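Local structure of CDP-4-keto-6-deoxy-D-glucose-3-dehydrase (Yersinia pseudotuberculosis, 3BB8) at residues 112-117 with 149-154; 121-126 with 163-168; 169-174 with 203-208; 175-180 with 186-191. The protein is a pyridoxal 5'-phosphate-dependent enzyme that probably removes the 3-hydroxyl group of CDP-4-keto-6-deoxy-D-glucose during lipopolysaccharide biosynthesis. The protein carries 1 engineered substitution. All coordinates share one frame; numbering follows the deposited sequence.

Contact 1 (112-117 with 149-154); sequences EVITVA and SLIEAA
Ile114 reaches across from strand 112-115 to Ile151 and Ala154 and makes the whole contact with its two branches. The longer branch is extended (chi2 173°) and ends on the helix: CD1 of Ile114 sits 4.0 Å from CB of Ala154 and 3.9 Å from its carbonyl C. The shorter branch works separately. CG2 of Ile114 meets CD1 of Ile151 at 4.1 Å, the two isoleucines crossing at a slant. CB of Ala154 faces the strand, whereas Ile151 brings only its far end in. All three residues are buried. The short helix itself is weakly bonded, with Ala154 N donating to Ile151 O at 2.7 Å. Its other side is much looser. Ser149 and Ala153 are exposed, and Glu152 turns away from the strand to hold Arg179 by a salt bridge and Tyr184 by a hydrogen bond. The contact thus sets the short helix 151-154, which comes just before strand 159-165 in the chain, against strand 112-115 of the mainly parallel central sheet of the aspartate aminotransferase fold, away from the cofactor.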
# COMPACT_ATOMS: atom_id res chain seq x y z
N GLU A 112 -8.51 17.82 16.52
CA GLU A 112 -8.23 16.70 17.41
C GLU A 112 -9.08 15.48 17.14
O GLU A 112 -10.24 15.57 16.74
CB GLU A 112 -8.40 17.13 18.87
CG GLU A 112 -7.46 18.27 19.27
CD GLU A 112 -7.78 18.87 20.63
OE1 GLU A 112 -8.95 18.76 21.07
OE2 GLU A 112 -6.87 19.47 21.24
N VAL A 113 -8.46 14.32 17.34
CA VAL A 113 -9.11 13.04 17.16
C VAL A 113 -8.95 12.30 18.50
O VAL A 113 -7.83 12.12 18.98
CB VAL A 113 -8.41 12.21 16.05
CG1 VAL A 113 -9.14 10.91 15.85
CG2 VAL A 113 -8.37 13.01 14.76
N ILE A 114 -10.07 11.90 19.10
CA ILE A 114 -10.03 11.18 20.36
C ILE A 114 -9.77 9.69 20.11
O ILE A 114 -10.39 9.08 19.24
CB ILE A 114 -11.37 11.33 21.13
CG1 ILE A 114 -11.51 12.77 21.62
CG2 ILE A 114 -11.41 10.35 22.29
CD1 ILE A 114 -12.87 13.07 22.24
N THR A 115 -8.85 9.12 20.88
CA THR A 115 -8.52 7.71 20.72
C THR A 115 -7.89 7.22 22.03
O THR A 115 -7.86 7.96 23.01
CB THR A 115 -7.54 7.51 19.53
OG1 THR A 115 -7.35 6.12 19.27
CG2 THR A 115 -6.19 8.15 19.83
N VAL A 116 -7.39 5.99 22.06
CA VAL A 116 -6.76 5.47 23.27
C VAL A 116 -5.30 5.14 22.98
O VAL A 116 -4.94 4.92 21.83
CB VAL A 116 -7.49 4.21 23.81
CG1 VAL A 116 -8.93 4.56 24.14
CG2 VAL A 116 -7.42 3.07 22.80
N ALA A 117 -4.47 5.14 24.02
CA ALA A 117 -3.05 4.85 23.87
C ALA A 117 -2.74 3.35 23.96
O ALA A 117 -1.64 2.90 23.61
CB ALA A 117 -2.25 5.62 24.90
N SER A 149 -16.66 6.31 29.63
CA SER A 149 -17.05 7.44 30.46
C SER A 149 -16.03 8.58 30.47
O SER A 149 -16.31 9.66 30.99
CB SER A 149 -17.34 6.98 31.90
OG SER A 149 -16.20 6.43 32.53
N LEU A 150 -14.86 8.35 29.88
CA LEU A 150 -13.82 9.37 29.85
C LEU A 150 -13.78 10.18 28.54
O LEU A 150 -13.12 11.21 28.46
CB LEU A 150 -12.46 8.71 30.06
CG LEU A 150 -12.33 7.89 31.34
CD1 LEU A 150 -11.01 7.14 31.34
CD2 LEU A 150 -12.44 8.80 32.54
N ILE A 151 -14.49 9.69 27.53
CA ILE A 151 -14.55 10.36 26.23
C ILE A 151 -15.00 11.81 26.38
O ILE A 151 -14.28 12.74 26.03
CB ILE A 151 -15.54 9.64 25.30
CG1 ILE A 151 -15.15 8.16 25.14
CG2 ILE A 151 -15.58 10.34 23.95
CD1 ILE A 151 -13.77 7.94 24.60
N GLU A 152 -16.21 11.97 26.93
CA GLU A 152 -16.84 13.26 27.16
C GLU A 152 -15.89 14.39 27.57
O GLU A 152 -15.87 15.45 26.94
CB GLU A 152 -17.91 13.09 28.24
CG GLU A 152 -18.57 14.38 28.71
CD GLU A 152 -19.59 14.92 27.74
OE1 GLU A 152 -20.62 14.24 27.50
OE2 GLU A 152 -19.37 16.03 27.21
N ALA A 153 -15.11 14.16 28.62
CA ALA A 153 -14.20 15.19 29.11
C ALA A 153 -13.03 15.49 28.18
O ALA A 153 -12.37 16.51 28.33
CB ALA A 153 -13.67 14.80 30.49
N ALA A 154 -12.78 14.60 27.23
CA ALA A 154 -11.68 14.81 26.29
C ALA A 154 -12.12 15.65 25.08
O ALA A 154 -11.29 16.08 24.28
CB ALA A 154 -11.12 13.47 25.82

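Contact 2 (121-126 with 163-168). With PLP (pyridoxal-5'-phosphate), chain C.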
# COMPACT_ATOMS: atom_id res chain seq x y z
N PRO A 121 -0.29 0.96 16.65
CA PRO A 121 0.22 2.20 16.05
C PRO A 121 -0.54 2.81 14.87
O PRO A 121 -0.89 3.99 14.92
CB PRO A 121 1.68 1.84 15.69
CG PRO A 121 1.72 0.35 15.74
CD PRO A 121 0.81 0.01 16.87
N THR A 122 -0.83 2.03 13.84
CA THR A 122 -1.52 2.57 12.67
C THR A 122 -3.00 2.94 12.87
O THR A 122 -3.66 3.44 11.95
CB THR A 122 -1.35 1.63 11.46
OG1 THR A 122 -1.92 0.34 11.75
CG2 THR A 122 0.13 1.47 11.15
N THR A 123 -3.52 2.73 14.07
CA THR A 123 -4.90 3.13 14.38
C THR A 123 -4.84 4.64 14.62
O THR A 123 -5.76 5.37 14.28
CB THR A 123 -5.41 2.47 15.68
OG1 THR A 123 -5.59 1.07 15.46
CG2 THR A 123 -6.73 3.09 16.15
N VAL A 124 -3.71 5.08 15.17
CA VAL A 124 -3.49 6.48 15.52
C VAL A 124 -2.63 7.28 14.55
O VAL A 124 -2.85 8.48 14.37
CB VAL A 124 -2.87 6.57 16.95
CG1 VAL A 124 -2.56 8.01 17.32
CG2 VAL A 124 -3.84 5.96 17.97
N ASN A 125 -1.65 6.63 13.91
CA ASN A 125 -0.76 7.34 13.00
C ASN A 125 -1.44 8.20 11.92
O ASN A 125 -1.01 9.33 11.68
CB ASN A 125 0.23 6.36 12.36
CG ASN A 125 1.16 5.73 13.39
OD1 ASN A 125 1.15 6.10 14.58
ND2 ASN A 125 1.99 4.79 12.94
N PRO A 126 -2.49 7.68 11.27
CA PRO A 126 -3.15 8.48 10.22
C PRO A 126 -3.51 9.88 10.73
O PRO A 126 -3.37 10.86 10.00
CB PRO A 126 -4.38 7.64 9.86
CG PRO A 126 -3.89 6.22 10.08
CD PRO A 126 -3.14 6.37 11.41
N MET A 163 -11.59 7.94 16.59
CA MET A 163 -11.13 6.77 15.86
C MET A 163 -10.52 5.82 16.88
O MET A 163 -9.48 6.10 17.47
CB MET A 163 -10.08 7.16 14.80
CG MET A 163 -9.68 6.00 13.89
SD MET A 163 -8.84 6.57 12.39
CE MET A 163 -8.18 5.05 11.75
N ILE A 164 -11.18 4.69 17.07
CA ILE A 164 -10.76 3.69 18.05
C ILE A 164 -10.97 2.30 17.49
O ILE A 164 -11.85 2.08 16.66
CB ILE A 164 -11.61 3.81 19.32
CG1 ILE A 164 -11.41 5.18 19.96
CG2 ILE A 164 -11.27 2.70 20.28
CD1 ILE A 164 -12.28 5.40 21.18
N ALA A 165 -10.18 1.34 17.97
CA ALA A 165 -10.31 -0.03 17.50
C ALA A 165 -11.01 -0.91 18.54
O ALA A 165 -10.88 -0.68 19.74
CB ALA A 165 -8.92 -0.60 17.19
N HIS A 166 -11.76 -1.91 18.05
CA HIS A 166 -12.42 -2.87 18.93
C HIS A 166 -11.29 -3.84 19.25
O HIS A 166 -11.11 -4.86 18.58
CB HIS A 166 -13.58 -3.57 18.21
CG HIS A 166 -14.78 -2.70 17.99
ND1 HIS A 166 -15.02 -2.04 16.80
CD2 HIS A 166 -15.76 -2.31 18.84
CE1 HIS A 166 -16.10 -1.29 16.93
NE2 HIS A 166 -16.57 -1.43 18.15
N THR A 167 -10.52 -3.49 20.26
CA THR A 167 -9.34 -4.24 20.67
C THR A 167 -9.50 -5.74 20.86
O THR A 167 -10.33 -6.18 21.64
CB THR A 167 -8.74 -3.63 21.94
OG1 THR A 167 -8.50 -2.23 21.70
CG2 THR A 167 -7.42 -4.30 22.31
N LEU A 168 -8.68 -6.49 20.14
CA LEU A 168 -8.67 -7.94 20.17
C LEU A 168 -10.00 -8.65 19.90
O LEU A 168 -10.19 -9.79 20.32
CB LEU A 168 -8.08 -8.42 21.50
CG LEU A 168 -6.60 -8.10 21.71
CD1 LEU A 168 -6.18 -8.51 23.13
CD2 LEU A 168 -5.77 -8.83 20.67
N1 PLP C . -5.18 -1.95 13.79
C2 PLP C . -5.17 -3.08 14.59
C2A PLP C . -5.88 -3.00 15.93
C3 PLP C . -4.52 -4.27 14.13
O3 PLP C . -4.48 -5.39 14.88
C4 PLP C . -3.86 -4.29 12.83
C4A PLP C . -3.19 -5.62 12.37
C5 PLP C . -3.90 -3.08 12.06
C6 PLP C . -4.58 -1.91 12.58
C5A PLP C . -3.29 -2.86 10.70
O4P PLP C . -3.33 -3.95 9.89
P PLP C . -2.13 -4.44 8.94
O1P PLP C . -2.78 -5.34 7.91
O2P PLP C . -1.13 -5.28 9.93
O3P PLP C . -1.42 -3.23 8.33
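Thr123, on the helix, is the residue that Met163 and Ala165 of the strand touch. The methyl end of Met163 lies against a backbone oxygen: CE is 3.5 Å from Thr123 O, with SD at 3.8 Å from the same atom. That reach comes from a fully extended side chain, whose CG is anti to the backbone N (chi1 -173°). Further along the strand, CB of Ala165 stands 4.1 Å from OG1 of Thr123 and equally 4.1 Å from the cofactor methyl C2A, so this small residue borders both the helix and the cofactor. Thr122, pointing away from the strand, brings its own OG1 to 3.6 Å from C6 of the cofactor, and that hydroxyl is hydrogen-bonded to Ser87.

The next shell sets these groups in place. Helix 121-126 and strand 163-165 run almost exactly antiparallel, at 174°, with axes 8.5 Å apart. Pro121 O takes hydrogen bonds from both Val124 N and Asn125 N, and Asn125 is held in turn by Gly286 O of the second subunit. The hydroxyl of Thr123 is hydrogen-bonded to OD1 of Asp191. Methyl groups of the strand therefore pack on the oxygens of Thr123, while its hydroxyl probably helps to fix the carboxylate oxygen that receives the cofactor N1.

Contact 3 (169-174 with 203-208)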
# COMPACT_ATOMS: atom_id res chain seq x y z
N GLY A 169 -10.90 -7.98 19.19
CA GLY A 169 -12.18 -8.60 18.89
C GLY A 169 -13.25 -8.14 19.86
O GLY A 169 -14.44 -8.10 19.52
N ASN A 170 -12.84 -7.78 21.07
CA ASN A 170 -13.80 -7.31 22.06
C ASN A 170 -14.25 -5.92 21.61
O ASN A 170 -13.47 -5.15 21.07
CB ASN A 170 -13.17 -7.29 23.45
CG ASN A 170 -14.20 -7.14 24.56
OD1 ASN A 170 -15.35 -7.60 24.43
ND2 ASN A 170 -13.81 -6.52 25.67
N LEU A 171 -15.52 -5.61 21.85
CA LEU A 171 -16.10 -4.35 21.42
C LEU A 171 -16.02 -3.30 22.52
O LEU A 171 -16.31 -3.58 23.68
CB LEU A 171 -17.55 -4.54 20.98
CG LEU A 171 -17.80 -5.55 19.86
CD1 LEU A 171 -18.02 -6.94 20.43
CD2 LEU A 171 -18.97 -5.13 19.00
N PHE A 172 -15.62 -2.08 22.15
CA PHE A 172 -15.73 -0.94 23.04
C PHE A 172 -17.19 -0.50 23.21
O PHE A 172 -18.07 -0.98 22.49
CB PHE A 172 -14.89 0.23 22.52
CG PHE A 172 -15.36 0.77 21.20
CD1 PHE A 172 -16.47 1.60 21.13
CD2 PHE A 172 -14.69 0.46 20.03
CE1 PHE A 172 -16.91 2.10 19.92
CE2 PHE A 172 -15.12 0.96 18.81
CZ PHE A 172 -16.23 1.78 18.76
N ASP A 173 -17.43 0.40 24.16
CA ASP A 173 -18.78 0.74 24.56
C ASP A 173 -19.46 1.61 23.51
O ASP A 173 -19.55 2.83 23.65
CB ASP A 173 -18.77 1.46 25.91
CG ASP A 173 -20.17 1.75 26.43
OD1 ASP A 173 -21.13 1.67 25.63
OD2 ASP A 173 -20.31 2.04 27.63
N LEU A 174 -19.95 0.97 22.44
CA LEU A 174 -20.53 1.70 21.32
C LEU A 174 -21.64 2.65 21.74
O LEU A 174 -21.75 3.77 21.23
CB LEU A 174 -21.05 0.70 20.28
CG LEU A 174 -20.01 0.26 19.24
CD1 LEU A 174 -20.52 -0.95 18.48
CD2 LEU A 174 -19.72 1.41 18.29
N LYS A 203 -25.76 -5.96 16.32
CA LYS A 203 -25.32 -5.32 15.07
C LYS A 203 -23.82 -5.49 14.78
O LYS A 203 -22.97 -5.18 15.62
CB LYS A 203 -25.69 -3.83 15.12
CG LYS A 203 -25.40 -3.04 13.85
CD LYS A 203 -25.75 -1.56 14.04
CE LYS A 203 -25.51 -0.75 12.77
NZ LYS A 203 -26.24 -1.29 11.59
N MET A 204 -23.51 -5.97 13.58
CA MET A 204 -22.14 -6.21 13.13
C MET A 204 -21.19 -5.03 13.38
O MET A 204 -21.53 -3.88 13.09
CB MET A 204 -22.15 -6.53 11.63
CG MET A 204 -20.81 -6.97 11.09
SD MET A 204 -20.32 -8.57 11.75
CE MET A 204 -21.26 -9.69 10.71
N ALA A 205 -20.01 -5.32 13.92
CA ALA A 205 -19.02 -4.28 14.23
C ALA A 205 -18.49 -3.58 12.98
O ALA A 205 -18.12 -4.23 12.00
CB ALA A 205 -17.86 -4.87 15.01
N GLY A 206 -18.44 -2.25 13.02
CA GLY A 206 -17.94 -1.50 11.88
C GLY A 206 -19.05 -0.80 11.13
O GLY A 206 -18.80 -0.04 10.19
N THR A 207 -20.28 -1.05 11.56
CA THR A 207 -21.44 -0.45 10.92
C THR A 207 -22.18 0.53 11.83
O THR A 207 -23.31 0.92 11.54
CB THR A 207 -22.40 -1.55 10.44
OG1 THR A 207 -23.08 -2.12 11.56
CG2 THR A 207 -21.62 -2.66 9.74
N PHE A 208 -21.54 0.93 12.92
CA PHE A 208 -22.17 1.88 13.84
C PHE A 208 -21.66 3.28 13.53
O PHE A 208 -22.35 4.27 13.78
CB PHE A 208 -21.83 1.55 15.30
CG PHE A 208 -22.36 0.22 15.77
CD1 PHE A 208 -21.84 -0.98 15.28
CD2 PHE A 208 -23.36 0.16 16.75
CE1 PHE A 208 -22.30 -2.21 15.74
CE2 PHE A 208 -23.82 -1.07 17.22
CZ PHE A 208 -23.29 -2.25 16.71
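Leu174 lays its CD1 methyl over the middle of the Phe208 ring as a CH-pi contact, the two side chains crossing at about a right angle. Phe208 has its CG anti to the carbonyl carbon (chi1 -64°), which turns the ring toward the leucine. The second methyl goes to the root of the same residue: CD2 of Leu174 is 3.7 Å from CB of Phe208. Across the ring, the opposite face carries the aliphatic part of Lys203, whose CD lies 3.6 Å above the plane of Phe208, and the backbone O of Lys203 sits in plane at the ring edge. The phenyl group is therefore clamped between a leucine methyl and a lysine chain.

Beside this sandwich, CD2 of Leu171 meets CB of Ala205 at 4.1 Å. The segments joined here are the loop that leads from strand 159-165 into helix 174-184, and strand 203-204 with the turn running out of it, both parts of the large alpha/beta domain of the aspartate aminotransferase fold. Asp173 is the N-cap of the helix, its OD1 accepting from Glu176 N, and so Leu174 stands at the very start of the first helical turn.

On the other segment, Met204 to Thr207 form a type II beta turn with Gly206 at the position that needs a positive phi (106°). The turn is pinned by Thr207, whose OG1 donates to Met204 O at 2.8 Å, in the carbonyl plane, while the backbone bond from Thr207 N to that oxygen is weak. Glu190 accepts from Gly206 N and Phe208 N with its two carboxylate oxygens.

Contact 4 (175-180 with 186-191). With PLP (pyridoxal-5'-phosphate), chain C.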
# COMPACT_ATOMS: atom_id res chain seq x y z
N ALA A 175 -22.47 2.20 22.68
CA ALA A 175 -23.57 3.01 23.18
C ALA A 175 -23.08 4.37 23.64
O ALA A 175 -23.59 5.40 23.21
CB ALA A 175 -24.27 2.28 24.32
N GLU A 176 -22.07 4.38 24.51
CA GLU A 176 -21.54 5.63 25.02
C GLU A 176 -20.77 6.41 23.95
O GLU A 176 -20.92 7.63 23.84
CB GLU A 176 -20.63 5.38 26.23
CG GLU A 176 -19.98 6.64 26.82
CD GLU A 176 -21.00 7.71 27.24
OE1 GLU A 176 -22.22 7.45 27.17
OE2 GLU A 176 -20.56 8.82 27.64
N VAL A 177 -19.96 5.71 23.16
CA VAL A 177 -19.19 6.35 22.10
C VAL A 177 -20.10 7.07 21.11
O VAL A 177 -19.94 8.26 20.86
CB VAL A 177 -18.31 5.34 21.34
CG1 VAL A 177 -17.59 6.03 20.19
CG2 VAL A 177 -17.29 4.72 22.29
N ARG A 178 -21.06 6.35 20.55
CA ARG A 178 -21.99 6.96 19.61
C ARG A 178 -22.72 8.11 20.30
O ARG A 178 -22.82 9.21 19.75
CB ARG A 178 -23.01 5.93 19.11
CG ARG A 178 -22.52 5.13 17.91
CD ARG A 178 -22.21 6.08 16.76
NE ARG A 178 -23.37 6.88 16.41
CZ ARG A 178 -24.48 6.38 15.86
NH1 ARG A 178 -24.56 5.08 15.59
NH2 ARG A 178 -25.51 7.17 15.61
N ARG A 179 -23.21 7.87 21.51
CA ARG A 179 -23.91 8.90 22.25
C ARG A 179 -23.06 10.17 22.24
O ARG A 179 -23.55 11.25 21.92
CB ARG A 179 -24.13 8.45 23.70
CG ARG A 179 -25.29 9.14 24.40
CD ARG A 179 -24.97 9.37 25.87
NE ARG A 179 -24.20 10.59 26.05
CZ ARG A 179 -23.32 10.78 27.02
NH1 ARG A 179 -23.09 9.82 27.91
NH2 ARG A 179 -22.67 11.94 27.12
N VAL A 180 -21.78 10.03 22.57
CA VAL A 180 -20.88 11.18 22.61
C VAL A 180 -20.59 11.72 21.21
O VAL A 180 -20.44 12.93 21.03
CB VAL A 180 -19.55 10.82 23.28
CG1 VAL A 180 -18.71 12.07 23.48
CG2 VAL A 180 -19.80 10.12 24.60
N LEU A 186 -19.40 14.47 16.04
CA LEU A 186 -18.05 14.03 15.72
C LEU A 186 -18.10 12.85 14.75
O LEU A 186 -19.03 12.04 14.80
CB LEU A 186 -17.33 13.58 16.98
CG LEU A 186 -17.21 14.56 18.14
CD1 LEU A 186 -16.63 13.84 19.35
CD2 LEU A 186 -16.33 15.74 17.74
N TRP A 187 -17.10 12.78 13.88
CA TRP A 187 -16.98 11.68 12.92
C TRP A 187 -16.56 10.46 13.73
O TRP A 187 -15.82 10.60 14.70
CB TRP A 187 -15.86 11.97 11.91
CG TRP A 187 -16.20 12.94 10.84
CD1 TRP A 187 -15.70 14.20 10.68
CD2 TRP A 187 -17.07 12.71 9.73
NE1 TRP A 187 -16.21 14.77 9.54
CE2 TRP A 187 -17.06 13.88 8.94
CE3 TRP A 187 -17.87 11.63 9.33
CZ2 TRP A 187 -17.80 13.99 7.77
CZ3 TRP A 187 -18.60 11.74 8.17
CH2 TRP A 187 -18.57 12.92 7.41
N LEU A 188 -17.02 9.28 13.35
CA LEU A 188 -16.63 8.07 14.07
C LEU A 188 -16.02 6.99 13.16
O LEU A 188 -16.69 6.48 12.25
CB LEU A 188 -17.82 7.45 14.82
CG LEU A 188 -17.45 6.10 15.48
CD1 LEU A 188 -16.54 6.37 16.66
CD2 LEU A 188 -18.70 5.34 15.93
N ILE A 189 -14.77 6.63 13.42
CA ILE A 189 -14.13 5.58 12.64
C ILE A 189 -13.88 4.34 13.51
O ILE A 189 -13.20 4.41 14.54
CB ILE A 189 -12.79 6.04 12.03
CG1 ILE A 189 -13.05 7.10 10.96
CG2 ILE A 189 -12.06 4.85 11.39
CD1 ILE A 189 -11.83 7.80 10.47
N GLU A 190 -14.45 3.22 13.08
CA GLU A 190 -14.31 1.95 13.78
C GLU A 190 -13.20 1.08 13.19
O GLU A 190 -13.38 0.49 12.12
CB GLU A 190 -15.60 1.14 13.68
CG GLU A 190 -16.68 1.43 14.68
CD GLU A 190 -17.89 0.53 14.43
OE1 GLU A 190 -18.74 0.90 13.59
OE2 GLU A 190 -17.97 -0.55 15.04
N ASP A 191 -12.07 0.98 13.88
CA ASP A 191 -10.99 0.12 13.42
C ASP A 191 -11.38 -1.29 13.87
O ASP A 191 -11.32 -1.61 15.06
CB ASP A 191 -9.66 0.53 14.05
CG ASP A 191 -8.50 -0.39 13.66
OD1 ASP A 191 -7.33 0.03 13.83
OD2 ASP A 191 -8.75 -1.53 13.21
N1 PLP C . -5.18 -1.95 13.79
C2 PLP C . -5.17 -3.08 14.59
C2A PLP C . -5.88 -3.00 15.93
C3 PLP C . -4.52 -4.27 14.13
O3 PLP C . -4.48 -5.39 14.88
C4 PLP C . -3.86 -4.29 12.83
C4A PLP C . -3.19 -5.62 12.37
C5 PLP C . -3.90 -3.08 12.06
C6 PLP C . -4.58 -1.91 12.58
C5A PLP C . -3.29 -2.86 10.70
O4P PLP C . -3.33 -3.95 9.89
P PLP C . -2.13 -4.44 8.94
O1P PLP C . -2.78 -5.34 7.91
O2P PLP C . -1.13 -5.28 9.93
O3P PLP C . -1.42 -3.23 8.33
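Helix 175-180 lies beside segment 186-191, with the closest CA pairs at Arg178 to Leu188 (7.8 Å) and Val180 to Leu186 (8.0 Å), the latter leading into strand 187-191. Leu188 carries the contact. With its CG anti to the backbone N (chi1 175°), it offers one methyl to each of two helix residues: CD1 meets CG1 of Val177 at 3.7 Å, and CD2 meets CD of Arg178, also at 3.7 Å. Both partners cross the leucine at about a right angle. The arginine starts away from the strand, but a bend at chi2 (-59°) brings CD back to the leucine methyl, and a further bend at chi3 directs the guanidinium end, which is taken by Asp182 in a salt bridge. Farther along, CD1 of Leu186 approaches the backbone O of Val180 at 4.3 Å.

The outward side of the helix is charged, and there Arg179 NH1 and Glu176 OE1 form a salt bridge at 2.6 Å. Helix and strand are the last two elements of a beta-alpha-beta unit that begins with strand 159-165.

The far end of the strand binds the cofactor. Asp191 OD1 accepts a hydrogen bond from N1 of the cofactor at 2.9 Å, with an angle of 143° at the hydrogen, and OD2 is held by Cys193 N. This aspartate-to-pyridine pairing is a hallmark of fold type I pyridoxal-phosphate enzymes. It would be expected to favour a protonated ring nitrogen, and so probably strengthens the cofactor as an electron sink.

In the fold
Contacts 1, 2 and 4 share one sheet, in which strand 159-165 lies between strands 112-115 and 187-191. Contact 1 is tied to contact 2 by Thr115 OG1 and Met163 O, 2.8 Å apart, and to contact 4 by Glu152 OE1 and Arg179 NH2 (3.1 Å). Contacts 2 and 4 both touch the cofactor and meet at Thr123 OG1 and Asp191 OD1 (2.6 Å). Contact 2 joins contact 3 through the stacked rings of His166 and Phe172. Contact 4 is nested inside the chain loop closed by contact 3, with Glu190 OE2 2.7 Å from Gly206 N. Contact 3 stands back from the pocket, the Ala205 side chain being about 12 Å from the cofactor.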